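Local coordinates for protein probable aminotransferase (PDB 5YKR) that is a probable aminotransferase of the class-III family, an enzyme of the pyridoxal phosphate-dependent superfamily with its cofactor covalently attached to the chain, at residues A[209-214]-A[246-251]; A[158-163]-A[213-218]. All coordinates share one frame; numbering follows the deposited sequence.

Contact 1: residues A[209-214]-A[246-251]; sequences DALEAA and RELTRR
Helix segments 209-214 and 246-251 run almost parallel, 11° apart in direction, with their axes 10.4 Å from each other and Glu212 set beside Leu248. Glu212 CA and Leu248 CA are 6.7 Å apart. The apolar part of the contact is a leucine pair. Leu211 CD2 lies 3.9 Å from Leu248 CD1, and the two side chains lie alongside, pointing opposite ways. Leu248 CD1 also reaches CB and CG of Leu211, so this methyl lies alongside CB, CG and CD2 of Leu211. Both leucines are buried.

Charged groups lie beside this pair. Arg251 NH1 donates to Glu212 OE1 at 3.0 Å in a bent salt bridge, and the carboxylate and guanidinium planes are nearly parallel. The position of Glu212 OE1 is uncertain, so the details of this bond are doubtful. The grip of Arg251 on Glu247, one turn earlier in its own helix, is clearer. Arg251 NE meets Glu247 OE2 at 2.8 Å, nearly straight at 173°, and Arg251 NH2 meets Glu247 OE1 at 3.0 Å. Both carboxylate oxygens use their syn lone pairs. A bend at chi3 (40°) turns the guanidinium into this side-on position. The Glu247 bonds thus fix the rotation of the group while NH1 faces the other helix.

Arg246 forms a salt bridge with Asp280. The pair packs on the large mixed sheet: Ala210 and Ala214 touch Val203 of strand 200-203, and Arg246 and Thr249 touch Leu256 of strand 255-259.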
ATOM      1  N   ASP A 209     -10.534  17.674  28.534  1.00 18.41           N
ATOM      2  CA  ASP A 209      -9.771  18.815  28.982  1.00 18.05           C
ATOM      3  C   ASP A 209      -8.383  18.829  28.296  1.00 16.59           C
ATOM      4  O   ASP A 209      -7.903  19.867  27.851  1.00 15.87           O
ATOM      5  CB  ASP A 209      -9.603  18.794  30.508  1.00 21.24           C
ATOM      6  CG  ASP A 209     -10.921  19.086  31.265  1.00 24.41           C
ATOM      7  OD1 ASP A 209     -11.929  19.559  30.665  1.00 29.59           O
ATOM      8  OD2 ASP A 209     -10.960  18.842  32.502  1.00 29.97           O
ATOM      9  N   ALA A 210      -7.741  17.671  28.224  1.00 16.04           N
ATOM     10  CA  ALA A 210      -6.436  17.560  27.546  1.00 15.24           C
ATOM     11  C   ALA A 210      -6.571  17.815  26.056  1.00 14.49           C
ATOM     12  O   ALA A 210      -5.713  18.434  25.454  1.00 13.95           O
ATOM     13  CB  ALA A 210      -5.806  16.213  27.794  1.00 16.13           C
ATOM     14  N   LEU A 211      -7.668  17.314  25.453  1.00 13.88           N
ATOM     15  CA  LEU A 211      -7.878  17.568  24.033  1.00 13.85           C
ATOM     16  C   LEU A 211      -8.066  19.062  23.755  1.00 13.82           C
ATOM     17  O   LEU A 211      -7.466  19.594  22.824  1.00 14.18           O
ATOM     18  CB  LEU A 211      -9.081  16.777  23.522  1.00 14.74           C
ATOM     19  CG  LEU A 211      -9.339  16.952  22.042  1.00 16.50           C
ATOM     20  CD1 LEU A 211      -8.186  16.433  21.195  1.00 16.15           C
ATOM     21  CD2 LEU A 211     -10.608  16.161  21.732  1.00 20.65           C
ATOM     22  N   GLU A 212      -8.832  19.746  24.614  1.00 14.86           N
ATOM     23  CA  GLU A 212      -9.009  21.195  24.484  1.00 15.81           C
ATOM     24  C   GLU A 212      -7.662  21.928  24.544  1.00 15.74           C
ATOM     25  O   GLU A 212      -7.363  22.794  23.700  1.00 15.26           O
ATOM     26  CB  GLU A 212      -9.974  21.692  25.559  1.00 18.80           C
ATOM     27  CG  GLU A 212     -10.067  23.195  25.711  1.00 21.48           C
ATOM     28  CD  GLU A 212     -10.544  23.957  24.516  1.00 27.49           C
ATOM     29  OE1 GLU A 212     -11.578  23.534  24.018  1.00 35.34           O
ATOM     30  OE2 GLU A 212      -9.920  25.009  24.103  1.00 37.82           O
ATOM     31  N   ALA A 213      -6.855  21.549  25.538  1.00 14.35           N
ATOM     32  CA  ALA A 213      -5.548  22.195  25.686  1.00 15.07           C
ATOM     33  C   ALA A 213      -4.652  22.000  24.450  1.00 13.85           C
ATOM     34  O   ALA A 213      -3.939  22.910  24.002  1.00 14.76           O
ATOM     35  CB  ALA A 213      -4.825  21.718  26.934  1.00 15.10           C
ATOM     36  N   ALA A 214      -4.707  20.807  23.872  1.00 13.19           N
ATOM     37  CA  ALA A 214      -3.938  20.542  22.652  1.00 12.91           C
ATOM     38  C   ALA A 214      -4.410  21.371  21.448  1.00 12.78           C
ATOM     39  O   ALA A 214      -3.614  21.972  20.756  1.00 13.22           O
ATOM     40  CB  ALA A 214      -4.005  19.054  22.308  1.00 13.53           C
ATOM     41  N   ARG A 246     -16.510  15.884  18.987  1.00 14.91           N
ATOM     42  CA  ARG A 246     -17.069  16.542  17.809  1.00 14.95           C
ATOM     43  C   ARG A 246     -17.179  18.047  18.029  1.00 14.49           C
ATOM     44  O   ARG A 246     -16.895  18.813  17.130  1.00 16.00           O
ATOM     45  CB  ARG A 246     -18.411  15.915  17.434  1.00 14.93           C
ATOM     46  CG  ARG A 246     -19.134  16.572  16.293  1.00 15.46           C
ATOM     47  CD  ARG A 246     -18.469  16.346  14.937  1.00 16.05           C
ATOM     48  NE  ARG A 246     -17.245  17.142  14.758  1.00 14.37           N
ATOM     49  CZ  ARG A 246     -16.617  17.303  13.601  1.00 14.64           C
ATOM     50  NH1 ARG A 246     -17.045  16.665  12.511  1.00 15.18           N
ATOM     51  NH2 ARG A 246     -15.557  18.093  13.519  1.00 15.54           N
ATOM     52  N   GLU A 247     -17.646  18.447  19.220  1.00 16.40           N
ATOM     53  CA  GLU A 247     -17.799  19.857  19.518  1.00 19.66           C
ATOM     54  C   GLU A 247     -16.455  20.607  19.505  1.00 17.99           C
ATOM     55  O   GLU A 247     -16.350  21.686  18.911  1.00 19.56           O
ATOM     56  CB  GLU A 247     -18.608  20.063  20.803  1.00 22.36           C
ATOM     57  CG  GLU A 247     -19.006  21.528  21.073  1.00 26.86           C
ATOM     58  CD  GLU A 247     -17.898  22.390  21.695  1.00 32.86           C
ATOM     59  OE1 GLU A 247     -17.020  21.851  22.434  1.00 33.46           O
ATOM     60  OE2 GLU A 247     -17.869  23.610  21.453  1.00 39.54           O
ATOM     61  N   LEU A 248     -15.437  20.046  20.177  1.00 16.91           N
ATOM     62  CA  LEU A 248     -14.125  20.699  20.248  1.00 17.71           C
ATOM     63  C   LEU A 248     -13.484  20.856  18.869  1.00 16.40           C
ATOM     64  O   LEU A 248     -12.908  21.884  18.572  1.00 16.29           O
ATOM     65  CB  LEU A 248     -13.191  19.891  21.161  1.00 17.78           C
ATOM     66  CG  LEU A 248     -13.418  20.023  22.686  1.00 21.16           C
ATOM     67  CD1 LEU A 248     -12.574  19.058  23.446  1.00 24.21           C
ATOM     68  CD2 LEU A 248     -13.083  21.391  23.110  1.00 26.94           C
ATOM     69  N   THR A 249     -13.567  19.794  18.050  1.00 14.82           N
ATOM     70  CA  THR A 249     -12.971  19.898  16.753  1.00 14.71           C
ATOM     71  C   THR A 249     -13.716  20.916  15.878  1.00 14.82           C
ATOM     72  O   THR A 249     -13.091  21.685  15.145  1.00 17.46           O
ATOM     73  CB  THR A 249     -12.860  18.516  16.054  1.00 13.93           C
ATOM     74  OG1 THR A 249     -14.125  17.848  16.034  1.00 14.35           O
ATOM     75  CG2 THR A 249     -11.788  17.625  16.712  1.00 14.36           C
ATOM     76  N   ARG A 250     -15.050  20.980  15.993  1.00 17.15           N
ATOM     77  CA  ARG A 250     -15.778  22.045  15.289  1.00 19.77           C
ATOM     78  C   ARG A 250     -15.350  23.435  15.727  1.00 19.94           C
ATOM     79  O   ARG A 250     -15.058  24.306  14.876  1.00 20.52           O
ATOM     80  CB  ARG A 250     -17.266  21.887  15.465  1.00 21.62           C
ATOM     81  CG  ARG A 250     -17.755  20.875  14.487  1.00 24.74           C
ATOM     82  CD  ARG A 250     -19.157  20.490  14.787  1.00 28.06           C
ATOM     83  NE  ARG A 250     -19.662  19.614  13.753  1.00 27.99           N
ATOM     84  CZ  ARG A 250     -20.749  18.864  13.900  1.00 32.87           C
ATOM     85  NH1 ARG A 250     -21.430  18.847  15.058  1.00 29.26           N
ATOM     86  NH2 ARG A 250     -21.141  18.073  12.896  1.00 35.67           N
ATOM     87  N   ARG A 251     -15.241  23.618  17.040  1.00 18.65           N
ATOM     88  CA  ARG A 251     -14.970  24.941  17.590  1.00 20.69           C
ATOM     89  C   ARG A 251     -13.600  25.447  17.167  1.00 21.56           C
ATOM     90  O   ARG A 251     -13.422  26.619  16.854  1.00 26.72           O
ATOM     91  CB  ARG A 251     -15.127  24.891  19.096  1.00 22.92           C
ATOM     92  CG  ARG A 251     -14.847  26.238  19.769  1.00 25.62           C
ATOM     93  CD  ARG A 251     -15.566  26.440  21.064  1.00 29.00           C
ATOM     94  NE  ARG A 251     -15.622  25.259  21.909  1.00 27.97           N
ATOM     95  CZ  ARG A 251     -14.711  24.853  22.781  1.00 31.79           C
ATOM     96  NH1 ARG A 251     -13.576  25.528  22.990  1.00 33.26           N
ATOM     97  NH2 ARG A 251     -14.964  23.751  23.467  1.00 34.48           N
TER

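Contact 2: residues A[158-163]-A[213-218]; sequences KVVVFN and AALAHG
Val160 meets Ala214 and Leu215 within a beta-alpha-beta crossover of the large mixed sheet. Strands 200-203 and 220-225 are parallel and are joined through helix 208-215. Strand 158-162 lies between them in the sheet, so the helix passes over this middle strand. The backbones come nearest at Val160 and Ala214, where Val160 CA and Ala214 CA are 7.8 Å apart.

The contact is small, wholly apolar and buried. A single methyl, Val160 CG2, makes both touches from the strand side. Val160 CG2 lies 4.0 Å from Leu215 CD2 and 4.3 Å from Ala214 CB. With CG1 anti to the backbone N (chi1 165°), CG2 is the branch that meets Ala214 and Leu215. Leu215 crosses Val160 at about a right angle and meets it with one branch tip. Ala214 adds its CB methyl.

Val220 of strand 220-225 touches both Val160 and Leu215 and extends this patch of the core. Leu215 also packs on His252 and Val254. Lys158 NZ forms a salt bridge with Asp219, just before strand 220-225.

A type I beta turn runs from Leu215 to Gly218 and leads toward strand 220-225. Gly218 has a positive phi of 84°, a conformation suited to glycine. Within this turn Gly218 N donates to Leu215 O at 3.0 Å.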
ATOM      1  N   LYS A 158       0.370  20.032  12.804  1.00 14.58           N
ATOM      2  CA  LYS A 158       0.282  18.982  13.812  1.00 14.74           C
ATOM      3  C   LYS A 158      -0.954  18.111  13.662  1.00 13.72           C
ATOM      4  O   LYS A 158      -1.988  18.580  13.236  1.00 13.77           O
ATOM      5  CB  LYS A 158       0.414  19.519  15.247  1.00 17.73           C
ATOM      6  CG  LYS A 158       1.704  20.304  15.298  1.00 21.39           C
ATOM      7  CD  LYS A 158       2.320  20.406  16.603  1.00 22.90           C
ATOM      8  CE  LYS A 158       3.591  21.199  16.426  1.00 24.84           C
ATOM      9  NZ  LYS A 158       3.625  21.871  17.628  1.00 28.23           N
ATOM     10  N   VAL A 159      -0.802  16.845  14.003  1.00 12.33           N
ATOM     11  CA  VAL A 159      -1.918  15.914  14.093  1.00 12.07           C
ATOM     12  C   VAL A 159      -2.022  15.514  15.563  1.00 10.67           C
ATOM     13  O   VAL A 159      -0.998  15.234  16.202  1.00 11.36           O
ATOM     14  CB  VAL A 159      -1.727  14.656  13.198  1.00 13.32           C
ATOM     15  CG1 VAL A 159      -0.516  13.805  13.555  1.00 16.90           C
ATOM     16  CG2 VAL A 159      -2.884  13.714  13.297  1.00 13.38           C
ATOM     17  N   VAL A 160      -3.246  15.413  16.067  1.00 10.16           N
ATOM     18  CA  VAL A 160      -3.504  14.796  17.363  1.00  9.95           C
ATOM     19  C   VAL A 160      -3.800  13.322  17.135  1.00  9.28           C
ATOM     20  O   VAL A 160      -4.693  12.954  16.346  1.00  9.61           O
ATOM     21  CB  VAL A 160      -4.693  15.472  18.108  1.00 11.32           C
ATOM     22  CG1 VAL A 160      -5.180  14.598  19.275  1.00 12.09           C
ATOM     23  CG2 VAL A 160      -4.246  16.869  18.627  1.00 12.34           C
ATOM     24  N   VAL A 161      -3.085  12.495  17.893  1.00  9.22           N
ATOM     25  CA  VAL A 161      -3.383  11.092  18.030  1.00  9.63           C
ATOM     26  C   VAL A 161      -3.513  10.773  19.540  1.00 10.26           C
ATOM     27  O   VAL A 161      -3.146  11.582  20.405  1.00  9.94           O
ATOM     28  CB  VAL A 161      -2.400  10.164  17.345  1.00 10.55           C
ATOM     29  CG1 VAL A 161      -2.356  10.432  15.845  1.00 12.47           C
ATOM     30  CG2 VAL A 161      -1.006  10.294  17.955  1.00 11.22           C
ATOM     31  N   PHE A 162      -4.042   9.583  19.831  1.00 10.59           N
ATOM     32  CA  PHE A 162      -4.248   9.134  21.209  1.00 10.19           C
ATOM     33  C   PHE A 162      -3.210   8.110  21.633  1.00 10.35           C
ATOM     34  O   PHE A 162      -2.725   7.296  20.837  1.00  9.99           O
ATOM     35  CB  PHE A 162      -5.690   8.620  21.383  1.00 11.20           C
ATOM     36  CG  PHE A 162      -6.716   9.712  21.172  1.00 12.10           C
ATOM     37  CD1 PHE A 162      -6.916  10.669  22.133  1.00 13.88           C
ATOM     38  CD2 PHE A 162      -7.404   9.837  20.012  1.00 16.72           C
ATOM     39  CE1 PHE A 162      -7.810  11.703  21.957  1.00 14.08           C
ATOM     40  CE2 PHE A 162      -8.280  10.879  19.812  1.00 16.52           C
ATOM     41  CZ  PHE A 162      -8.489  11.818  20.781  1.00 15.07           C
ATOM     42  N   ASN A 163      -2.871   8.124  22.920  1.00 10.33           N
ATOM     43  CA  ASN A 163      -1.834   7.224  23.409  1.00 10.28           C
ATOM     44  C   ASN A 163      -2.299   5.759  23.201  1.00 10.20           C
ATOM     45  O   ASN A 163      -3.463   5.417  23.496  1.00 11.53           O
ATOM     46  CB  ASN A 163      -1.536   7.530  24.893  1.00 10.38           C
ATOM     47  CG  ASN A 163      -0.264   6.876  25.395  1.00 10.69           C
ATOM     48  OD1 ASN A 163       0.699   6.656  24.654  1.00 12.62           O
ATOM     49  ND2 ASN A 163      -0.304   6.446  26.688  1.00 11.58           N
ATOM     50  N   ALA A 213      -6.855  21.549  25.538  1.00 14.35           N
ATOM     51  CA  ALA A 213      -5.548  22.195  25.686  1.00 15.07           C
ATOM     52  C   ALA A 213      -4.652  22.000  24.450  1.00 13.85           C
ATOM     53  O   ALA A 213      -3.939  22.910  24.002  1.00 14.76           O
ATOM     54  CB  ALA A 213      -4.825  21.718  26.934  1.00 15.10           C
ATOM     55  N   ALA A 214      -4.707  20.807  23.872  1.00 13.19           N
ATOM     56  CA  ALA A 214      -3.938  20.542  22.652  1.00 12.91           C
ATOM     57  C   ALA A 214      -4.410  21.371  21.448  1.00 12.78           C
ATOM     58  O   ALA A 214      -3.614  21.972  20.756  1.00 13.22           O
ATOM     59  CB  ALA A 214      -4.005  19.054  22.308  1.00 13.53           C
ATOM     60  N   LEU A 215      -5.724  21.376  21.210  1.00 12.34           N
ATOM     61  CA  LEU A 215      -6.273  22.099  20.056  1.00 13.87           C
ATOM     62  C   LEU A 215      -6.131  23.617  20.167  1.00 14.36           C
ATOM     63  O   LEU A 215      -6.002  24.304  19.151  1.00 14.82           O
ATOM     64  CB  LEU A 215      -7.742  21.742  19.831  1.00 13.97           C
ATOM     65  CG  LEU A 215      -8.050  20.274  19.614  1.00 15.59           C
ATOM     66  CD1 LEU A 215      -9.536  20.097  19.294  1.00 15.93           C
ATOM     67  CD2 LEU A 215      -7.179  19.627  18.557  1.00 15.65           C
ATOM     68  N   ALA A 216      -6.110  24.119  21.411  1.00 14.50           N
ATOM     69  CA  ALA A 216      -6.069  25.562  21.631  1.00 16.21           C
ATOM     70  C   ALA A 216      -4.786  26.216  21.127  1.00 16.10           C
ATOM     71  O   ALA A 216      -4.731  27.425  20.927  1.00 17.48           O
ATOM     72  CB  ALA A 216      -6.265  25.887  23.126  1.00 19.14           C
ATOM     73  N   HIS A 217      -3.736  25.431  20.911  1.00 15.94           N
ATOM     74  CA  HIS A 217      -2.504  25.991  20.322  1.00 15.61           C
ATOM     75  C   HIS A 217      -2.713  26.534  18.914  1.00 15.25           C
ATOM     76  O   HIS A 217      -1.902  27.317  18.429  1.00 19.06           O
ATOM     77  CB  HIS A 217      -1.343  25.003  20.331  1.00 14.54           C
ATOM     78  CG  HIS A 217      -0.975  24.550  21.694  1.00 14.77           C
ATOM     79  ND1 HIS A 217      -0.236  25.316  22.576  1.00 17.44           N
ATOM     80  CD2 HIS A 217      -1.358  23.447  22.375  1.00 14.46           C
ATOM     81  CE1 HIS A 217      -0.109  24.638  23.703  1.00 17.74           C
ATOM     82  NE2 HIS A 217      -0.771  23.514  23.620  1.00 18.83           N
ATOM     83  N   GLY A 218      -3.751  26.072  18.214  1.00 15.36           N
ATOM     84  CA  GLY A 218      -4.041  26.641  16.903  1.00 16.93           C
ATOM     85  C   GLY A 218      -3.249  26.035  15.775  1.00 16.95           C
ATOM     86  O   GLY A 218      -3.314  26.537  14.664  1.00 21.48           O
TER

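The centres of contacts 1 and 2 are about 8 Å apart, and both use helix 208-215, with Ala213 and Ala214 in common. Along the chain the order is strand 158-162, helix 208-215, helix 241-251. The shared helix faces its neighbour helix in contact 1 and the sheet in contact 2. Leu211 CD1 packs 4.0 Å from Val160 CG1, and Leu215 CD1 lies 4.2 Å from Thr249 CG2, so the two contacts touch through apolar groups. All of this lies within the class-III aminotransferase region of the chain. Contact 1 joins two helices side by side, and contact 2 seats one of them on strand 158-162 of the sheet.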